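Local coordinates for protein Pts system, fructose-specific iiabc component (Borrelia burgdorferi, PDB 5DLE) that probably carries phosphate, as the IIB domain of a fructose-specific phosphotransferase system, to incoming fructose, which reaches the cell interior as fructose 1-phosphate, at residues Val17-Val22 with Glu48-Ile53; Tyr28-Lys33 with Val94-Asn99; Glu62-Ala67 with Lys81-Lys86; Val69-Val74 with Asn102-Ser107. One frame throughout, in Å; residues are numbered along the deposited sequence.

In the fold
The four contacts belong to one three-layer alpha/beta domain. Interaction 1 joins two neighbouring parallel strands by backbone hydrogen bonds. Interactions 1, 2 and 4 are buried; 2 and 4 lie on one side of the sheet. Interaction 2 packs two helices through isoleucine and alanine, with one lysine bond. Interaction 4 lays the last helix on strand 69-74 by van der Waals contact, mostly apolar, with no hydrogen bond across. Interaction 3 is on the other side and only partly buried; there a lysine grips backbone carbonyls beside an apolar patch. Interactions 1 and 3 meet through a salt bridge between Glu48 and Arg82. Interactions 2 and 3 stay about 13 Å apart at their nearest atoms.

Interaction 1 (Val17-Val22 with Glu48-Ile53); sequences VTACPV and ETQGSI
Val17 and Glu48 sit side by side on adjacent parallel strands, and their side chains point the same way. The Glu48 chain can be followed outward. Its CB leaves on the face of the sheet that also carries Val17, Ala19 and Gln50. With CG anti to the backbone N (chi1 162°), the chain runs on extended along Val17. Glu48 CG lies 4.1 Å from Val17 CG1, and Glu48 CD is 4.0 Å from Val17 CG2. At the tip, Glu48 OE2 accepts a bond from Gln50 NE2 at 2.8 Å, nearly in the amide plane. OE1 meets Arg82 in a salt bridge and also takes the backbone N-H of Leu59. The carboxylate is thus held at both oxygens. Gln50 CB packs on Ala19 CB at 3.7 Å.

The backbones are joined by a parallel ladder. Thr18 N reaches Glu48 O at 2.9 Å, and Thr18 O accepts from Gln50 N at 2.8 Å. The ladder ends at Cys20 N, which is 3.3 Å from Gln50 O; Thr27 OG1 bonds both atoms as well. Cys20 follows the first strand, as does the phosphorylated cysteine of related IIB domains, and is probably its counterpart. On the other face, Thr18 and Thr49 pack under helix 25-40, which connects these strands in a beta-alpha-beta unit. Strand 69-74 flanks Val17-Ala19, and strand 55-56 borders Glu48-Gln50.

Interaction 2 (Tyr28-Lys33 with Val94-Asn99); sequences YIAAKK and VKAINN
Ile97 reaches across to helix 28-33 and rests on Ile29 and Ala30. Its CG1 touches Ala30 CA at 3.7 Å. Ile97 CG1 is also 3.9 Å from Ile29 CG2, where the two branched side chains cross obliquely. Ile97 CG1 is anti to the carbonyl carbon (chi1 -70°), which sends CG1 and CD1 toward Ala30 and Ile29. Ala96 adds a looser contact, with its CB 4.4 Å from Ala30 CB. At the edge, Lys33 NZ donates to Ile97 O at 2.9 Å. Lys33 was deposited in two conformers, and the bond is described for one. Its chain bends at chi3 (85°), which turns the amine toward the carbonyl.

Helices 25-40 and 93-98 lie on the same side of the central sheet of this alpha/beta fold, which is parallel apart from strand 55-56. The short segments cross at 42°, and their axes come within 8.7 Å. On the side facing the sheet, Ala30 packs on Thr18 of strand 13-19. Outside this shell the tetramer closes round the pair. Val22 of the second subunit packs on Ile97, and Val24 of the fourth subunit packs on Ile29.

Interaction 3 (Glu62-Ala67 with Lys81-Lys86); sequences EEIKNA and KRFEGK
Ile64, on helix 61-66 of this alpha/beta fold, on the side of the sheet opposite helix 25-40, meets the turn-rich loop between strands 69-74 and 88-91. Its side chain lies across Phe83 at about a right angle. CD1 of Ile64 comes within 3.6 Å of Phe83 CE1, at an oblique approach to the ring. Ile64 CG2 touches the loop backbone, 3.6 Å from Arg82 O.

Arg82 lies over one face of the same ring. Its CG is centred over that face of Phe83, and Phe83 CZ lies above one face of the guanidinium, toward its rim. Arg82 CG takes the position between the backbone N and the carbonyl carbon (chi1 54°), from which the extended chain runs over the ring face. Its guanidinium is turned to Glu48 of strand 44-50. Val17, Val70 and Leu72 of the sheet also pack on Phe83.

The loop then passes through a type II beta turn from Phe83 to Lys86. Gly85 in it has a positive phi (88°). Lys86 folds back, bent at chi2 and chi3, to the carbonyls of Ile64 and Ala67, near the close of helix 61-66. These carbonyls would be expected to attract its charge. Lys86 NZ donates to Ile64 O at 2.8 Å, in the carbonyl plane; that oxygen also accepts from Ala67 N. The second bond runs from Lys86 NZ to a lone pair of Ala67 O at 2.7 Å.

Interaction 4 (Val69-Val74 with Asn102-Ser107); sequences VVILAV and NIIKES
Ile71 projects from strand 69-74, an inner strand of the alpha/beta fold between 13-19 and 88-91, against the last helix of the domain. Val69 points the same way two residues earlier. The short segments run at 140° to each other, and their axes approach to 9.2 Å.

The contact of Ile71 with Ile103 and Ile104 is apolar. Ile71 CD1 reaches Ile104 CD1 at 3.6 Å, and these two side chains cross at about a right angle. The other branch, Ile71 CG2, lies 4.2 Å from Ile103 CG2. Around this core, Ile103 also touches Tyr89 and Val91 of strand 88-91, while Ile104 leans on helix 25-40.

Ser107 adds van der Waals contacts that involve its polar atoms. Ile71 CG1 packs on Ser107 CB at 3.8 Å. Val69 CG1 comes within 3.5 Å of Ser107 O, and Val69 CG2 lies near Ser107 OG. Val69, Ile103 and Ile104 each have a second conformer, and the distances are for one.

No hydrogen bond joins the segments. Ser107 OG instead bonds within the helix. It stands between its own backbone N and carbonyl carbon (chi1 69°). From there Ser107 OG bonds back to Ile104 O at 2.8 Å, tilted 28° from the carbonyl plane.

Interaction 1 (Val17-Val22 with Glu48-Ile53)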
loop_
_atom_site.group_PDB
_atom_site.type_symbol
_atom_site.label_atom_id
_atom_site.label_comp_id
_atom_site.label_asym_id
_atom_site.label_seq_id
_atom_site.Cartn_x
_atom_site.Cartn_y
_atom_site.Cartn_z
ATOM N N VAL A 17 9.553 -1.988 16.058
ATOM C CA VAL A 17 8.281 -2.622 15.706
ATOM C C VAL A 17 7.585 -1.675 14.756
ATOM O O VAL A 17 7.501 -0.472 15.041
ATOM C CB VAL A 17 7.368 -2.866 16.927
ATOM C CG1 VAL A 17 6.079 -3.550 16.500
ATOM C CG2 VAL A 17 8.070 -3.695 18.005
ATOM N N THR A 18 7.061 -2.207 13.639
ATOM C CA THR A 18 6.210 -1.390 12.789
ATOM C C THR A 18 4.829 -2.029 12.795
ATOM O O THR A 18 4.691 -3.258 12.756
ATOM C CB THR A 18 6.756 -1.229 11.392
ATOM O OG1 THR A 18 6.704 -2.486 10.673
ATOM C CG2 THR A 18 8.198 -0.653 11.442
ATOM N N ALA A 19 3.798 -1.191 12.898
ATOM C CA ALA A 19 2.450 -1.743 13.033
ATOM C C ALA A 19 1.457 -0.755 12.463
ATOM O O ALA A 19 1.248 0.297 13.032
ATOM C CB ALA A 19 2.126 -2.040 14.497
ATOM N N CYS A 20 0.846 -1.111 11.339
ATOM C CA CYS A 20 -0.261 -0.317 10.776
ATOM C C CYS A 20 -1.374 -1.304 10.465
ATOM O O CYS A 20 -1.158 -2.241 9.688
ATOM C CB CYS A 20 0.220 0.428 9.548
ATOM S SG CYS A 20 -1.193 1.286 8.761
ATOM N N PRO A 21 -2.590 -1.088 10.976
ATOM C CA PRO A 21 -3.651 -2.082 10.761
ATOM C C PRO A 21 -4.458 -1.842 9.491
ATOM O O PRO A 21 -5.649 -2.150 9.455
ATOM C CB PRO A 21 -4.539 -1.908 12.000
ATOM C CG PRO A 21 -4.423 -0.428 12.291
ATOM C CD PRO A 21 -2.946 -0.075 11.973
ATOM N N VAL A 22 -3.848 -1.277 8.461
ATOM C CA VAL A 22 -4.425 -1.163 7.135
ATOM C C VAL A 22 -3.534 -1.973 6.209
ATOM O O VAL A 22 -2.410 -1.533 5.906
ATOM C CB VAL A 22 -4.526 0.283 6.680
ATOM C CG1 VAL A 22 -5.051 0.325 5.235
ATOM C CG2 VAL A 22 -5.453 1.025 7.587
ATOM N N GLU A 48 10.276 -6.219 13.988
ATOM C CA GLU A 48 9.034 -6.966 14.094
ATOM C C GLU A 48 7.947 -6.212 13.342
ATOM O O GLU A 48 7.834 -4.993 13.467
ATOM C CB GLU A 48 8.656 -7.092 15.576
ATOM C CG GLU A 48 7.209 -7.455 15.867
ATOM C CD GLU A 48 6.950 -7.528 17.380
ATOM O OE1 GLU A 48 7.877 -7.913 18.112
ATOM O OE2 GLU A 48 5.847 -7.170 17.842
ATOM N N THR A 49 7.126 -6.934 12.588
ATOM C CA THR A 49 6.055 -6.283 11.855
ATOM C C THR A 49 4.692 -6.780 12.322
ATOM O O THR A 49 4.531 -7.944 12.676
ATOM C CB THR A 49 6.168 -6.519 10.326
ATOM O OG1 THR A 49 6.239 -7.922 10.026
ATOM C CG2 THR A 49 7.398 -5.817 9.735
ATOM N N GLN A 50 3.717 -5.872 12.318
ATOM C CA GLN A 50 2.319 -6.209 12.636
ATOM C C GLN A 50 1.372 -5.529 11.659
ATOM O O GLN A 50 1.440 -4.314 11.467
ATOM C CB GLN A 50 1.957 -5.751 14.057
ATOM C CG GLN A 50 3.018 -6.056 15.129
ATOM C CD GLN A 50 2.453 -5.881 16.529
ATOM O OE1 GLN A 50 1.243 -5.590 16.698
ATOM N NE2 GLN A 50 3.290 -6.072 17.534
ATOM N N GLY A 51 0.362 -6.295 11.233
ATOM C CA GLY A 51 -0.808 -5.755 10.553
ATOM C C GLY A 51 -2.125 -6.038 11.258
ATOM O O GLY A 51 -2.172 -6.205 12.483
ATOM N N SER A 52 -3.221 -6.084 10.492
ATOM C CA SER A 52 -4.500 -6.501 11.049
ATOM C C SER A 52 -4.580 -8.006 11.254
ATOM O O SER A 52 -5.352 -8.468 12.100
ATOM C CB SER A 52 -5.642 -6.050 10.140
ATOM O OG SER A 52 -5.773 -4.648 10.159
ATOM N N ILE A 53 -3.809 -8.785 10.495
ATOM C CA ILE A 53 -3.916 -10.237 10.590
ATOM C C ILE A 53 -3.071 -10.765 11.738
ATOM O O ILE A 53 -3.527 -11.592 12.538
ATOM C CB ILE A 53 -3.531 -10.888 9.249
ATOM C CG1 ILE A 53 -4.496 -10.433 8.155
ATOM C CG2 ILE A 53 -3.548 -12.401 9.367
ATOM C CD1 ILE A 53 -4.124 -10.884 6.783
#

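Interaction 2 (Tyr28-Lys33 with Val94-Asn99)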
loop_
_atom_site.group_PDB
_atom_site.type_symbol
_atom_site.label_atom_id
_atom_site.label_comp_id
_atom_site.label_asym_id
_atom_site.label_seq_id
_atom_site.Cartn_x
_atom_site.Cartn_y
_atom_site.Cartn_z
ATOM N N TYR A 28 5.212 -2.548 6.068
ATOM C CA TYR A 28 6.433 -3.005 5.400
ATOM C C TYR A 28 7.250 -1.842 4.877
ATOM O O TYR A 28 8.492 -1.926 4.839
ATOM C CB TYR A 28 6.085 -3.978 4.236
ATOM C CG TYR A 28 5.946 -5.403 4.743
ATOM C CD1 TYR A 28 4.805 -5.831 5.361
ATOM C CD2 TYR A 28 7.014 -6.283 4.666
ATOM C CE1 TYR A 28 4.678 -7.103 5.877
ATOM C CE2 TYR A 28 6.917 -7.539 5.188
ATOM C CZ TYR A 28 5.757 -7.945 5.787
ATOM O OH TYR A 28 5.652 -9.222 6.304
ATOM N N ILE A 29 6.604 -0.754 4.416
ATOM C CA ILE A 29 7.415 0.375 3.969
ATOM C C ILE A 29 8.201 0.939 5.159
ATOM O O ILE A 29 9.394 1.246 5.044
ATOM C CB ILE A 29 6.534 1.463 3.321
ATOM C CG1 ILE A 29 5.926 0.922 2.018
ATOM C CG2 ILE A 29 7.405 2.684 2.954
ATOM C CD1 ILE A 29 4.771 1.820 1.506
ATOM N N ALA A 30 7.513 1.156 6.303
ATOM C CA ALA A 30 8.215 1.667 7.471
ATOM C C ALA A 30 9.356 0.737 7.858
ATOM O O ALA A 30 10.477 1.202 8.156
ATOM C CB ALA A 30 7.250 1.856 8.644
ATOM N N ALA A 31 9.112 -0.574 7.798
ATOM C CA ALA A 31 10.167 -1.510 8.224
ATOM C C ALA A 31 11.364 -1.437 7.316
ATOM O O ALA A 31 12.514 -1.368 7.793
ATOM C CB ALA A 31 9.626 -2.937 8.266
ATOM N N LYS A 32 11.114 -1.435 6.001
ATOM C CA LYS A 32 12.216 -1.481 5.059
ATOM C C LYS A 32 12.957 -0.158 5.051
ATOM O O LYS A 32 14.192 -0.136 4.949
ATOM C CB LYS A 32 11.707 -1.872 3.681
ATOM C CG LYS A 32 12.768 -2.137 2.660
ATOM C CD LYS A 32 13.768 -3.265 3.069
ATOM C CE LYS A 32 14.771 -3.347 1.966
ATOM N NZ LYS A 32 15.943 -4.181 2.339
ATOM N N LYS A 33 12.259 0.969 5.197
ATOM C CA LYS A 33 12.988 2.236 5.252
ATOM C C LYS A 33 13.812 2.331 6.523
ATOM O O LYS A 33 14.945 2.841 6.489
ATOM C CB LYS A 33 12.046 3.427 5.135
ATOM C CG LYS A 33 11.421 3.464 3.765
ATOM C CD LYS A 33 10.737 4.755 3.500
ATOM C CE LYS A 33 11.713 5.818 2.983
ATOM N NZ LYS A 33 10.850 6.937 2.447
ATOM N N VAL A 94 3.567 7.115 9.246
ATOM C CA VAL A 94 3.814 8.207 8.316
ATOM C C VAL A 94 5.121 8.919 8.659
ATOM O O VAL A 94 5.930 9.220 7.775
ATOM C CB VAL A 94 2.607 9.169 8.331
ATOM C CG1 VAL A 94 2.964 10.473 7.700
ATOM C CG2 VAL A 94 1.463 8.538 7.577
ATOM N N LYS A 95 5.345 9.217 9.950
ATOM C CA LYS A 95 6.565 9.940 10.302
ATOM C C LYS A 95 7.790 9.063 10.087
ATOM O O LYS A 95 8.822 9.530 9.587
ATOM C CB LYS A 95 6.484 10.419 11.745
ATOM N N ALA A 96 7.685 7.774 10.425
ATOM C CA ALA A 96 8.822 6.869 10.226
ATOM C C ALA A 96 9.162 6.744 8.742
ATOM O O ALA A 96 10.339 6.602 8.359
ATOM C CB ALA A 96 8.517 5.503 10.827
ATOM N N ILE A 97 8.147 6.774 7.887
ATOM C CA ILE A 97 8.388 6.641 6.452
ATOM C C ILE A 97 8.949 7.913 5.857
ATOM O O ILE A 97 9.842 7.858 4.997
ATOM C CB ILE A 97 7.085 6.217 5.752
ATOM C CG1 ILE A 97 6.772 4.777 6.156
ATOM C CG2 ILE A 97 7.220 6.365 4.215
ATOM C CD1 ILE A 97 5.313 4.343 5.790
ATOM N N ASN A 98 8.447 9.074 6.287
ATOM C CA ASN A 98 8.833 10.318 5.641
ATOM C C ASN A 98 9.980 11.039 6.327
ATOM O O ASN A 98 10.534 11.978 5.735
ATOM C CB ASN A 98 7.622 11.253 5.550
ATOM C CG ASN A 98 6.668 10.807 4.477
ATOM O OD1 ASN A 98 7.032 10.015 3.603
ATOM N ND2 ASN A 98 5.435 11.309 4.525
ATOM N N ASN A 99 10.377 10.611 7.523
ATOM C CA ASN A 99 11.411 11.312 8.283
ATOM C C ASN A 99 12.438 10.332 8.814
ATOM O O ASN A 99 12.919 10.497 9.925
ATOM C CB ASN A 99 10.791 12.090 9.449
ATOM C CG ASN A 99 11.683 13.225 9.965
ATOM O OD1 ASN A 99 12.543 13.742 9.249
ATOM N ND2 ASN A 99 11.433 13.652 11.194
#

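Interaction 3 (Glu62-Ala67 with Lys81-Lys86)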
loop_
_atom_site.group_PDB
_atom_site.type_symbol
_atom_site.label_atom_id
_atom_site.label_comp_id
_atom_site.label_asym_id
_atom_site.label_seq_id
_atom_site.Cartn_x
_atom_site.Cartn_y
_atom_site.Cartn_z
ATOM N N GLU A 62 16.009 -11.491 24.179
ATOM C CA GLU A 62 17.430 -11.194 24.077
ATOM C C GLU A 62 17.697 -10.028 23.131
ATOM O O GLU A 62 18.573 -9.194 23.399
ATOM C CB GLU A 62 18.201 -12.440 23.622
ATOM C CG GLU A 62 19.676 -12.200 23.468
ATOM C CD GLU A 62 20.423 -12.222 24.811
ATOM O OE1 GLU A 62 19.788 -12.443 25.875
ATOM O OE2 GLU A 62 21.659 -12.018 24.802
ATOM N N GLU A 63 16.968 -9.959 22.011
ATOM C CA GLU A 63 17.145 -8.840 21.094
ATOM C C GLU A 63 16.827 -7.517 21.776
ATOM O O GLU A 63 17.543 -6.522 21.597
ATOM C CB GLU A 63 16.255 -9.027 19.857
ATOM C CG GLU A 63 16.814 -10.072 18.902
ATOM C CD GLU A 63 15.814 -10.575 17.865
ATOM O OE1 GLU A 63 14.585 -10.357 18.023
ATOM O OE2 GLU A 63 16.285 -11.200 16.880
ATOM N N ILE A 64 15.754 -7.477 22.555
ATOM C CA ILE A 64 15.420 -6.230 23.239
ATOM C C ILE A 64 16.485 -5.907 24.297
ATOM O O ILE A 64 16.883 -4.746 24.469
ATOM C CB ILE A 64 14.001 -6.317 23.836
ATOM C CG1 ILE A 64 12.984 -6.480 22.702
ATOM C CG2 ILE A 64 13.712 -5.070 24.657
ATOM C CD1 ILE A 64 11.604 -6.900 23.243
ATOM N N LYS A 65 16.945 -6.926 25.028
ATOM C CA LYS A 65 18.007 -6.728 26.010
ATOM C C LYS A 65 19.247 -6.077 25.392
ATOM O O LYS A 65 19.825 -5.142 25.965
ATOM C CB LYS A 65 18.367 -8.078 26.649
ATOM C CG LYS A 65 19.606 -7.998 27.503
ATOM C CD LYS A 65 20.013 -9.399 28.040
ATOM C CE LYS A 65 21.416 -9.349 28.626
ATOM N NZ LYS A 65 22.453 -9.402 27.532
ATOM N N ASN A 66 19.665 -6.549 24.214
ATOM C CA ASN A 66 20.913 -6.082 23.619
ATOM C C ASN A 66 20.800 -4.761 22.882
ATOM O O ASN A 66 21.825 -4.182 22.522
ATOM C CB ASN A 66 21.459 -7.162 22.687
ATOM C CG ASN A 66 21.867 -8.415 23.448
ATOM O OD1 ASN A 66 22.257 -8.342 24.611
ATOM N ND2 ASN A 66 21.751 -9.565 22.801
ATOM N N ALA A 67 19.584 -4.273 22.640
ATOM C CA ALA A 67 19.398 -3.087 21.811
ATOM C C ALA A 67 19.838 -1.822 22.531
ATOM O O ALA A 67 19.631 -1.665 23.735
ATOM C CB ALA A 67 17.908 -2.967 21.457
ATOM N N LYS A 81 5.174 -3.130 27.586
ATOM C CA LYS A 81 5.835 -3.458 28.857
ATOM C C LYS A 81 7.194 -4.110 28.630
ATOM O O LYS A 81 8.146 -3.868 29.394
ATOM C CB LYS A 81 4.931 -4.361 29.706
ATOM C CG LYS A 81 5.452 -4.531 31.134
ATOM C CD LYS A 81 4.419 -5.176 32.063
ATOM C CE LYS A 81 4.895 -5.167 33.523
ATOM N NZ LYS A 81 5.094 -3.782 34.062
ATOM N N ARG A 82 7.314 -4.903 27.561
ATOM C CA ARG A 82 8.575 -5.544 27.202
ATOM C C ARG A 82 9.715 -4.569 26.944
ATOM O O ARG A 82 10.865 -5.007 26.898
ATOM C CB ARG A 82 8.369 -6.406 25.958
ATOM C CG ARG A 82 7.758 -5.657 24.765
ATOM C CD ARG A 82 7.615 -6.627 23.609
ATOM N NE ARG A 82 6.773 -6.052 22.584
ATOM C CZ ARG A 82 6.838 -6.352 21.286
ATOM N NH1 ARG A 82 7.734 -7.229 20.859
ATOM N NH2 ARG A 82 5.979 -5.777 20.430
ATOM N N PHE A 83 9.443 -3.282 26.750
ATOM C CA PHE A 83 10.498 -2.311 26.489
ATOM C C PHE A 83 10.857 -1.464 27.712
ATOM O O PHE A 83 11.631 -0.505 27.586
ATOM C CB PHE A 83 10.084 -1.398 25.329
ATOM C CG PHE A 83 9.670 -2.148 24.092
ATOM C CD1 PHE A 83 10.550 -3.033 23.467
ATOM C CD2 PHE A 83 8.413 -1.964 23.573
ATOM C CE1 PHE A 83 10.186 -3.708 22.307
ATOM C CE2 PHE A 83 8.012 -2.670 22.431
ATOM C CZ PHE A 83 8.918 -3.540 21.795
ATOM N N GLU A 84 10.314 -1.782 28.880
ATOM C CA GLU A 84 10.699 -1.053 30.088
ATOM C C GLU A 84 12.215 -1.033 30.268
ATOM O O GLU A 84 12.899 -2.044 30.060
ATOM C CB GLU A 84 10.062 -1.690 31.321
ATOM C CG GLU A 84 8.600 -1.331 31.437
ATOM C CD GLU A 84 7.987 -1.879 32.713
ATOM O OE1 GLU A 84 8.722 -2.513 33.511
ATOM O OE2 GLU A 84 6.772 -1.658 32.906
ATOM N N GLY A 85 12.742 0.139 30.631
ATOM C CA GLY A 85 14.172 0.267 30.886
ATOM C C GLY A 85 14.977 0.584 29.644
ATOM O O GLY A 85 16.169 0.808 29.755
ATOM N N LYS A 86 14.349 0.590 28.464
ATOM C CA LYS A 86 14.998 0.929 27.201
ATOM C C LYS A 86 14.607 2.332 26.769
ATOM O O LYS A 86 13.512 2.804 27.078
ATOM C CB LYS A 86 14.590 -0.033 26.073
ATOM C CG LYS A 86 14.550 -1.529 26.442
ATOM C CD LYS A 86 15.961 -2.096 26.775
ATOM C CE LYS A 86 16.958 -1.823 25.633
ATOM N NZ LYS A 86 18.221 -2.702 25.811
#

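Interaction 4 (Val69-Val74 with Asn102-Ser107)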
loop_
_atom_site.group_PDB
_atom_site.type_symbol
_atom_site.label_atom_id
_atom_site.label_comp_id
_atom_site.label_asym_id
_atom_site.label_seq_id
_atom_site.Cartn_x
_atom_site.Cartn_y
_atom_site.Cartn_z
ATOM N N VAL A 69 18.511 1.085 21.423
ATOM C CA VAL A 69 17.285 1.881 21.317
ATOM C C VAL A 69 16.181 0.991 20.768
ATOM O O VAL A 69 16.449 0.025 20.052
ATOM C CB VAL A 69 17.511 3.119 20.402
ATOM C CG1 VAL A 69 18.448 4.126 21.075
ATOM C CG2 VAL A 69 18.188 2.699 19.117
ATOM N N VAL A 70 14.935 1.350 21.088
ATOM C CA VAL A 70 13.736 0.739 20.504
ATOM C C VAL A 70 12.998 1.818 19.708
ATOM O O VAL A 70 12.690 2.881 20.252
ATOM C CB VAL A 70 12.798 0.194 21.601
ATOM C CG1 VAL A 70 11.514 -0.370 21.003
ATOM C CG2 VAL A 70 13.509 -0.875 22.505
ATOM N N ILE A 71 12.665 1.537 18.451
ATOM C CA ILE A 71 11.886 2.459 17.627
ATOM C C ILE A 71 10.539 1.806 17.348
ATOM O O ILE A 71 10.472 0.688 16.822
ATOM C CB ILE A 71 12.609 2.808 16.315
ATOM C CG1 ILE A 71 13.945 3.485 16.623
ATOM C CG2 ILE A 71 11.722 3.713 15.391
ATOM C CD1 ILE A 71 14.725 3.799 15.367
ATOM N N LEU A 72 9.466 2.485 17.730
ATOM C CA LEU A 72 8.111 1.966 17.489
ATOM C C LEU A 72 7.478 2.859 16.452
ATOM O O LEU A 72 7.257 4.044 16.721
ATOM C CB LEU A 72 7.287 2.001 18.771
ATOM C CG LEU A 72 7.859 1.228 19.947
ATOM C CD1 LEU A 72 6.919 1.303 21.156
ATOM C CD2 LEU A 72 8.232 -0.238 19.568
ATOM N N ALA A 73 7.169 2.299 15.291
ATOM C CA ALA A 73 6.517 3.076 14.248
ATOM C C ALA A 73 5.129 2.444 14.105
ATOM O O ALA A 73 4.952 1.462 13.375
ATOM C CB ALA A 73 7.330 3.039 12.945
ATOM N N VAL A 74 4.149 2.991 14.846
ATOM C CA VAL A 74 2.903 2.275 15.094
ATOM C C VAL A 74 1.738 3.221 14.930
ATOM O O VAL A 74 1.812 4.406 15.295
ATOM C CB VAL A 74 2.880 1.595 16.481
ATOM C CG1 VAL A 74 4.024 0.577 16.582
ATOM C CG2 VAL A 74 3.089 2.608 17.618
ATOM N N ASN A 102 16.109 11.324 10.242
ATOM C CA ASN A 102 16.046 12.064 11.484
ATOM C C ASN A 102 15.547 11.185 12.622
ATOM O O ASN A 102 16.071 11.266 13.740
ATOM C CB ASN A 102 15.186 13.309 11.279
ATOM C CG ASN A 102 15.901 14.383 10.444
ATOM O OD1 ASN A 102 17.134 14.383 10.310
ATOM N ND2 ASN A 102 15.119 15.311 9.873
ATOM N N ILE A 103 14.575 10.301 12.355
ATOM C CA ILE A 103 14.050 9.471 13.433
ATOM C C ILE A 103 15.114 8.528 13.973
ATOM O O ILE A 103 15.210 8.322 15.190
ATOM C CB ILE A 103 12.804 8.725 12.950
ATOM C CG1 ILE A 103 11.610 9.655 13.084
ATOM C CG2 ILE A 103 12.593 7.412 13.718
ATOM C CD1 ILE A 103 10.437 9.168 12.323
ATOM N N ILE A 104 15.923 7.928 13.100
ATOM C CA ILE A 104 17.003 7.043 13.556
ATOM C C ILE A 104 17.935 7.820 14.468
ATOM O O ILE A 104 18.324 7.365 15.549
ATOM C CB ILE A 104 17.787 6.466 12.356
ATOM C CG1 ILE A 104 16.925 5.532 11.486
ATOM C CG2 ILE A 104 19.077 5.757 12.834
ATOM C CD1 ILE A 104 16.311 4.397 12.240
ATOM N N LYS A 105 18.312 9.023 14.021
ATOM C CA LYS A 105 19.285 9.809 14.796
ATOM C C LYS A 105 18.695 10.233 16.135
ATOM O O LYS A 105 19.356 10.123 17.186
ATOM C CB LYS A 105 19.722 11.031 13.987
ATOM C CG LYS A 105 20.689 10.698 12.874
ATOM C CD LYS A 105 21.076 11.957 12.088
ATOM C CE LYS A 105 21.950 11.636 10.866
ATOM N NZ LYS A 105 23.311 11.131 11.232
ATOM N N GLU A 106 17.447 10.711 16.111
ATOM C CA GLU A 106 16.768 11.199 17.310
ATOM C C GLU A 106 16.507 10.077 18.310
ATOM O O GLU A 106 16.375 10.358 19.508
ATOM C CB GLU A 106 15.437 11.880 16.945
ATOM C CG GLU A 106 15.586 13.245 16.246
ATOM C CD GLU A 106 14.349 13.679 15.418
ATOM O OE1 GLU A 106 13.267 13.045 15.519
ATOM O OE2 GLU A 106 14.474 14.662 14.644
ATOM N N SER A 107 16.424 8.820 17.854
ATOM C CA SER A 107 16.040 7.756 18.775
ATOM C C SER A 107 17.064 7.570 19.883
ATOM O O SER A 107 16.702 7.162 20.982
ATOM C CB SER A 107 15.827 6.431 18.032
ATOM O OG SER A 107 17.071 5.934 17.543
#